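Local coordinates for RctB replication initiator protein (Vibrio cholerae, PDB 5UBE), which initiates replication of the second chromosome of the cholera bacterium, probably binding DNA through its N-terminal helix-turn-helix domain, at residues Gln75-Arg78 with Ala79-Gln82; Asp29-Glu32 with Gln33-Phe37. All blocks are in the same frame, centred on the assembly; numbering follows the deposited sequence.

Interaction 1: Gln75-Arg78 with Ala79-Gln82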
ATOM      1  N   GLN A  75     -11.006   7.586 -10.554  1.00 42.03           N
ATOM      2  CA  GLN A  75     -10.105   8.135 -11.565  1.00 43.46           C
ATOM      3  C   GLN A  75      -8.832   7.308 -11.695  1.00 43.84           C
ATOM      4  O   GLN A  75      -8.288   7.180 -12.799  1.00 38.73           O
ATOM      5  CB  GLN A  75      -9.785   9.596 -11.256  1.00 45.53           C
ATOM      6  CG  GLN A  75     -10.979  10.504 -11.489  1.00 48.36           C
ATOM      7  CD  GLN A  75     -10.624  11.972 -11.460  1.00 61.01           C
ATOM      8  OE1 GLN A  75      -9.448  12.340 -11.444  1.00 63.43           O
ATOM      9  NE2 GLN A  75     -11.643  12.826 -11.457  1.00 50.31           N
ATOM     10  N   LEU A  76      -8.344   6.743 -10.597  1.00 40.67           N
ATOM     11  CA  LEU A  76      -7.329   5.699 -10.645  1.00 37.24           C
ATOM     12  C   LEU A  76      -8.042   4.357 -10.599  1.00 39.00           C
ATOM     13  O   LEU A  76      -8.878   4.125  -9.721  1.00 38.94           O
ATOM     14  CB  LEU A  76      -6.341   5.815  -9.484  1.00 40.04           C
ATOM     15  CG  LEU A  76      -5.202   6.818  -9.690  1.00 44.71           C
ATOM     16  CD1 LEU A  76      -5.740   8.239  -9.600  1.00 52.69           C
ATOM     17  CD2 LEU A  76      -4.082   6.594  -8.690  1.00 45.04           C
ATOM     18  N   THR A  77      -7.734   3.495 -11.559  1.00 33.85           N
ATOM     19  CA  THR A  77      -8.333   2.180 -11.650  1.00 31.73           C
ATOM     20  C   THR A  77      -7.471   1.190 -10.886  1.00 26.93           C
ATOM     21  O   THR A  77      -6.404   1.531 -10.388  1.00 30.95           O
ATOM     22  CB  THR A  77      -8.441   1.755 -13.102  1.00 39.74           C
ATOM     23  OG1 THR A  77      -7.135   1.856 -13.682  1.00 31.04           O
ATOM     24  CG2 THR A  77      -9.409   2.663 -13.855  1.00 29.62           C
ATOM     25  N   ARG A  78      -7.934  -0.059 -10.801  1.00 29.38           N
ATOM     26  CA  ARG A  78      -7.082  -1.116 -10.278  1.00 27.65           C
ATOM     27  C   ARG A  78      -5.794  -1.219 -11.082  1.00 34.07           C
ATOM     28  O   ARG A  78      -4.708  -1.409 -10.521  1.00 28.61           O
ATOM     29  CB  ARG A  78      -7.822  -2.451 -10.290  1.00 30.06           C
ATOM     30  CG  ARG A  78      -7.241  -3.430  -9.277  1.00 36.79           C
ATOM     31  CD  ARG A  78      -8.103  -4.654  -9.057  1.00 38.70           C
ATOM     32  NE  ARG A  78      -9.421  -4.330  -8.521  1.00 35.32           N
ATOM     33  CZ  ARG A  78      -9.709  -4.275  -7.223  1.00 36.09           C
ATOM     34  NH1 ARG A  78      -8.768  -4.512  -6.309  1.00 40.74           N
ATOM     35  NH2 ARG A  78     -10.937  -3.975  -6.837  1.00 37.07           N
ATOM     36  N   ALA A  79      -5.894  -1.077 -12.399  1.00 32.81           N
ATOM     37  CA  ALA A  79      -4.717  -1.209 -13.243  1.00 30.65           C
ATOM     38  C   ALA A  79      -3.710  -0.097 -12.971  1.00 28.51           C
ATOM     39  O   ALA A  79      -2.502  -0.350 -12.941  1.00 35.58           O
ATOM     40  CB  ALA A  79      -5.132  -1.226 -14.712  1.00 34.04           C
ATOM     41  N   ALA A  80      -4.182   1.142 -12.787  1.00 27.15           N
ATOM     42  CA  ALA A  80      -3.254   2.245 -12.546  1.00 30.62           C
ATOM     43  C   ALA A  80      -2.588   2.121 -11.176  1.00 25.54           C
ATOM     44  O   ALA A  80      -1.387   2.381 -11.043  1.00 31.91           O
ATOM     45  CB  ALA A  80      -3.978   3.585 -12.684  1.00 27.58           C
ATOM     46  N   ILE A  81      -3.353   1.730 -10.147  1.00 32.59           N
ATOM     47  CA  ILE A  81      -2.766   1.448  -8.835  1.00 33.34           C
ATOM     48  C   ILE A  81      -1.698   0.363  -8.961  1.00 34.14           C
ATOM     49  O   ILE A  81      -0.553   0.531  -8.519  1.00 29.83           O
ATOM     50  CB  ILE A  81      -3.858   1.036  -7.826  1.00 34.92           C
ATOM     51  CG1 ILE A  81      -4.957   2.112  -7.650  1.00 37.47           C
ATOM     52  CG2 ILE A  81      -3.228   0.640  -6.489  1.00 33.20           C
ATOM     53  CD1 ILE A  81      -4.493   3.419  -7.030  1.00 38.44           C
ATOM     54  N   GLN A  82      -2.053  -0.760  -9.594  1.00 31.87           N
ATOM     55  CA  GLN A  82      -1.105  -1.857  -9.738  1.00 28.42           C
ATOM     56  C   GLN A  82       0.154  -1.409 -10.474  1.00 34.71           C
ATOM     57  O   GLN A  82       1.258  -1.849 -10.144  1.00 28.89           O
ATOM     58  CB  GLN A  82      -1.766  -3.032 -10.466  1.00 26.09           C
ATOM     59  CG  GLN A  82      -2.474  -4.011  -9.549  1.00 38.41           C
ATOM     60  CD  GLN A  82      -1.562  -4.618  -8.480  1.00 49.19           C
ATOM     61  OE1 GLN A  82      -0.527  -5.196  -8.798  1.00 43.11           O
ATOM     62  NE2 GLN A  82      -1.954  -4.495  -7.207  1.00 41.57           N
TER
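An N-cap opens helix 78-91 of this helix-turn-helix domain, and Thr77 supplies it, its side-chain oxygen OG1 accepting from Ala80 N at 3.2 Å. The N-H...O angle of 158° shows a moderately bent bond, and the hydroxyl caps one of the first-turn amides, as is usual for an N-cap. The side-chain torsion explains the reach: chi1 of 54° places OG1 between the backbone N and the carbonyl carbon of Thr77, while CG2 lies opposite the carbonyl carbon. The hydroxyl is thereby turned toward the start of the helix, and the methyl groups of Ala79 and Ala80 sit beside it, Ala80 CB at 3.7 Å from Thr77 OG1.

Thr77 is engaged a second time through its backbone. Ile81 N donates to Thr77 O at 3.1 Å in a nearly straight bond, with an N-H...O angle of 175°, and Gln82 N repeats the i to i+4 pattern on Arg78 O at 2.9 Å.

Arg78, whose chain bends at chi3, reaches Thr66 OG1 with its NH2, a hydrogen bond that ties the first turn to helix 65-71. Ile81 packs against the same helix, at Thr65 and Leu68, and is buried there. Immediately before the cap, in the connection between the two helices, Leu76 N donates to Thr72 OG1. The side chain of Leu76, the residue just ahead of the N-cap, meets that of Ile81, the fourth residue after the cap, and so forms a hydrophobic staple bridging the N-cap: the two side chains cross at about a right angle, and the methyl Leu76 CD2 meets the methyl Ile81 CD1 at 3.6 Å.

Interaction 2: Asp29-Glu32 with Gln33-Phe37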
ATOM      1  N   ASP A  29       6.293  10.853   7.157  1.00 30.32           N
ATOM      2  CA  ASP A  29       7.570  11.537   6.940  1.00 33.33           C
ATOM      3  C   ASP A  29       8.418  10.844   5.875  1.00 37.42           C
ATOM      4  O   ASP A  29       9.097  11.515   5.089  1.00 35.47           O
ATOM      5  CB  ASP A  29       8.361  11.622   8.244  1.00 30.64           C
ATOM      6  CG  ASP A  29       7.623  12.381   9.333  1.00 49.53           C
ATOM      7  OD1 ASP A  29       6.898  13.353   9.022  1.00 52.36           O
ATOM      8  OD2 ASP A  29       7.777  11.999  10.509  1.00 52.42           O
ATOM      9  N   TRP A  30       8.415   9.505   5.859  1.00 38.03           N
ATOM     10  CA  TRP A  30       9.235   8.757   4.910  1.00 32.86           C
ATOM     11  C   TRP A  30       8.918   9.145   3.475  1.00 34.20           C
ATOM     12  O   TRP A  30       9.809   9.154   2.614  1.00 30.77           O
ATOM     13  CB  TRP A  30       9.008   7.255   5.090  1.00 34.80           C
ATOM     14  CG  TRP A  30       9.401   6.716   6.425  1.00 30.64           C
ATOM     15  CD1 TRP A  30      10.074   7.378   7.421  1.00 28.17           C
ATOM     16  CD2 TRP A  30       9.179   5.382   6.906  1.00 28.58           C
ATOM     17  NE1 TRP A  30      10.261   6.543   8.493  1.00 32.55           N
ATOM     18  CE2 TRP A  30       9.731   5.311   8.203  1.00 31.45           C
ATOM     19  CE3 TRP A  30       8.561   4.246   6.371  1.00 27.33           C
ATOM     20  CZ2 TRP A  30       9.676   4.148   8.979  1.00 34.39           C
ATOM     21  CZ3 TRP A  30       8.519   3.086   7.142  1.00 33.38           C
ATOM     22  CH2 TRP A  30       9.070   3.049   8.433  1.00 36.42           C
ATOM     23  N   ILE A  31       7.647   9.433   3.197  1.00 28.90           N
ATOM     24  CA  ILE A  31       7.199   9.666   1.822  1.00 30.43           C
ATOM     25  C   ILE A  31       7.877  10.898   1.241  1.00 36.93           C
ATOM     26  O   ILE A  31       8.291  10.903   0.075  1.00 35.70           O
ATOM     27  CB  ILE A  31       5.659   9.775   1.780  1.00 37.39           C
ATOM     28  CG1 ILE A  31       5.032   8.389   1.929  1.00 32.35           C
ATOM     29  CG2 ILE A  31       5.174  10.463   0.494  1.00 36.25           C
ATOM     30  CD1 ILE A  31       3.503   8.409   2.180  1.00 27.36           C
ATOM     31  N   GLU A  32       8.006  11.960   2.039  1.00 40.64           N
ATOM     32  CA  GLU A  32       8.802  13.103   1.603  1.00 45.55           C
ATOM     33  C   GLU A  32      10.269  12.735   1.447  1.00 47.40           C
ATOM     34  O   GLU A  32      10.953  13.279   0.574  1.00 43.74           O
ATOM     35  CB  GLU A  32       8.643  14.265   2.585  1.00 47.92           C
ATOM     36  CG  GLU A  32       7.172  14.696   2.753  1.00 71.08           C
ATOM     37  CD  GLU A  32       6.998  16.011   3.499  1.00 79.74           C
ATOM     38  OE1 GLU A  32       7.887  16.372   4.305  1.00 82.92           O
ATOM     39  OE2 GLU A  32       5.964  16.680   3.271  1.00 78.03           O
ATOM     40  N   GLN A  33      10.771  11.809   2.265  1.00 39.88           N
ATOM     41  CA  GLN A  33      12.171  11.420   2.128  1.00 39.79           C
ATOM     42  C   GLN A  33      12.405  10.509   0.931  1.00 44.97           C
ATOM     43  O   GLN A  33      13.493  10.550   0.346  1.00 36.66           O
ATOM     44  CB  GLN A  33      12.672  10.737   3.400  1.00 39.37           C
ATOM     45  CG  GLN A  33      12.834  11.676   4.576  1.00 32.52           C
ATOM     46  CD  GLN A  33      13.304  10.945   5.810  1.00 42.68           C
ATOM     47  OE1 GLN A  33      12.641  10.029   6.275  1.00 39.65           O
ATOM     48  NE2 GLN A  33      14.473  11.323   6.328  1.00 41.32           N
ATOM     49  N   TYR A  34      11.409   9.697   0.545  1.00 41.64           N
ATOM     50  CA  TYR A  34      11.571   8.812  -0.613  1.00 32.55           C
ATOM     51  C   TYR A  34      11.908   9.591  -1.877  1.00 32.76           C
ATOM     52  O   TYR A  34      12.551   9.058  -2.790  1.00 32.54           O
ATOM     53  CB  TYR A  34      10.291   8.015  -0.864  1.00 32.18           C
ATOM     54  CG  TYR A  34       9.954   6.921   0.117  1.00 41.88           C
ATOM     55  CD1 TYR A  34      10.942   6.205   0.781  1.00 35.45           C
ATOM     56  CD2 TYR A  34       8.619   6.584   0.356  1.00 36.30           C
ATOM     57  CE1 TYR A  34      10.608   5.194   1.669  1.00 33.77           C
ATOM     58  CE2 TYR A  34       8.280   5.583   1.233  1.00 37.22           C
ATOM     59  CZ  TYR A  34       9.272   4.885   1.880  1.00 29.18           C
ATOM     60  OH  TYR A  34       8.895   3.887   2.746  1.00 30.66           O
ATOM     61  N   GLN A  35      11.468  10.846  -1.958  1.00 32.62           N
ATOM     62  CA  GLN A  35      11.635  11.620  -3.179  1.00 38.00           C
ATOM     63  C   GLN A  35      13.083  11.989  -3.458  1.00 38.45           C
ATOM     64  O   GLN A  35      13.359  12.513  -4.542  1.00 39.18           O
ATOM     65  CB  GLN A  35      10.766  12.874  -3.107  1.00 42.69           C
ATOM     66  CG  GLN A  35       9.268  12.561  -3.128  1.00 45.86           C
ATOM     67  CD  GLN A  35       8.449  13.677  -2.532  1.00 65.14           C
ATOM     68  OE1 GLN A  35       7.457  13.444  -1.824  1.00 64.44           O
ATOM     69  NE2 GLN A  35       8.868  14.907  -2.797  1.00 73.24           N
ATOM     70  N   HIS A  36      14.000  11.743  -2.510  1.00 36.65           N
ATOM     71  CA  HIS A  36      15.434  11.870  -2.736  1.00 38.36           C
ATOM     72  C   HIS A  36      16.017  10.680  -3.480  1.00 34.80           C
ATOM     73  O   HIS A  36      17.195  10.727  -3.845  1.00 37.39           O
ATOM     74  CB  HIS A  36      16.209  12.008  -1.410  1.00 38.68           C
ATOM     75  CG  HIS A  36      15.879  13.229  -0.602  1.00 49.03           C
ATOM     76  ND1 HIS A  36      16.690  14.346  -0.574  1.00 51.74           N
ATOM     77  CD2 HIS A  36      14.865  13.483   0.262  1.00 55.86           C
ATOM     78  CE1 HIS A  36      16.174  15.245   0.244  1.00 57.66           C
ATOM     79  NE2 HIS A  36      15.063  14.748   0.762  1.00 54.09           N
ATOM     80  N   PHE A  37      15.249   9.615  -3.699  1.00 31.07           N
ATOM     81  CA  PHE A  37      15.799   8.370  -4.223  1.00 31.46           C
ATOM     82  C   PHE A  37      15.526   8.194  -5.717  1.00 33.68           C
ATOM     83  O   PHE A  37      14.470   8.584  -6.230  1.00 27.91           O
ATOM     84  CB  PHE A  37      15.254   7.181  -3.429  1.00 30.70           C
ATOM     85  CG  PHE A  37      15.656   7.201  -1.976  1.00 30.54           C
ATOM     86  CD1 PHE A  37      16.965   7.487  -1.614  1.00 41.53           C
ATOM     87  CD2 PHE A  37      14.730   6.985  -0.972  1.00 36.92           C
ATOM     88  CE1 PHE A  37      17.341   7.525  -0.277  1.00 39.77           C
ATOM     89  CE2 PHE A  37      15.103   7.022   0.370  1.00 40.57           C
ATOM     90  CZ  PHE A  37      16.411   7.287   0.716  1.00 33.32           C
TER
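With chi1 of -63° in Trp30 and -72° in Tyr34, each CG lies opposite its own carbonyl carbon and beside its backbone N, and the two aromatic side chains, one helical turn apart, lean in the same general direction. Their meeting is oblique, and no ring stacking is involved: Tyr34 OH approaches Trp30 CE3 to 3.7 Å, and Tyr34 CZ lies 4.0 Å from the methylene Trp30 CB.

The same torsion lays the tyrosine ring over the preceding turn. Trp30 O stands 3.4 Å above one ring face, displaced from the ring centre toward its edge atoms, and this oxygen also accepts from Tyr34 N at 2.7 Å. The N-H...O angle of that bond is 142°, a clear bend at the hydrogen, although the donor nitrogen lies almost on the extended C=O direction. Ile31 adds a looser apolar contact, Ile31 CG1 to Tyr34 CD2 at 4.3 Å. At the far end of the ring the phenol hydroxyl is hydrogen-bonded to Ile115 O, so the polar end of this buried side chain has a partner.

Gln33, extended beyond CG, passes the indole obliquely, with Gln33 OE1 at 3.9 Å from Trp30 CD1. Its backbone N donates to Asp29 O at 3.3 Å, in the carbonyl plane.

Further along, His36 N donates to Gln33 O and Phe37 N to Tyr34 O at 2.9 Å, the latter bond closing a type I beta turn from Tyr34 to Phe37. Trp30 and Tyr34 both touch Phe114 and Pro117, while Ile31 and Tyr34 reach Leu48. The arrangement is that of an amphipathic helix's last turns, packed by i to i+4 aromatic residues on strand 108-114 and helices 42-55 and 117-120 of the helix-turn-helix domain.

Overall arrangement
The two contacts concern opposite ends of helices: interaction 1 starts helix 78-91, and interaction 2 follows the last turns of helix 26-34 into a beta turn. Their centres are 22 Å apart and their nearest atoms about 13 Å, without touching. Interaction 1 is a surface contact in which a side-chain hydroxyl caps a backbone amide and one aliphatic pair adds packing; its partners outside the segments lie mainly on helix 65-71, with Thr72 just after it. Interaction 2 is partly buried: aromatic side chains meet strand 108-114 and helix 117-120, while Ile31 and Tyr34 meet helix 42-55. Both include i to i+4 backbone bonds, straighter in interaction 1 than in interaction 2.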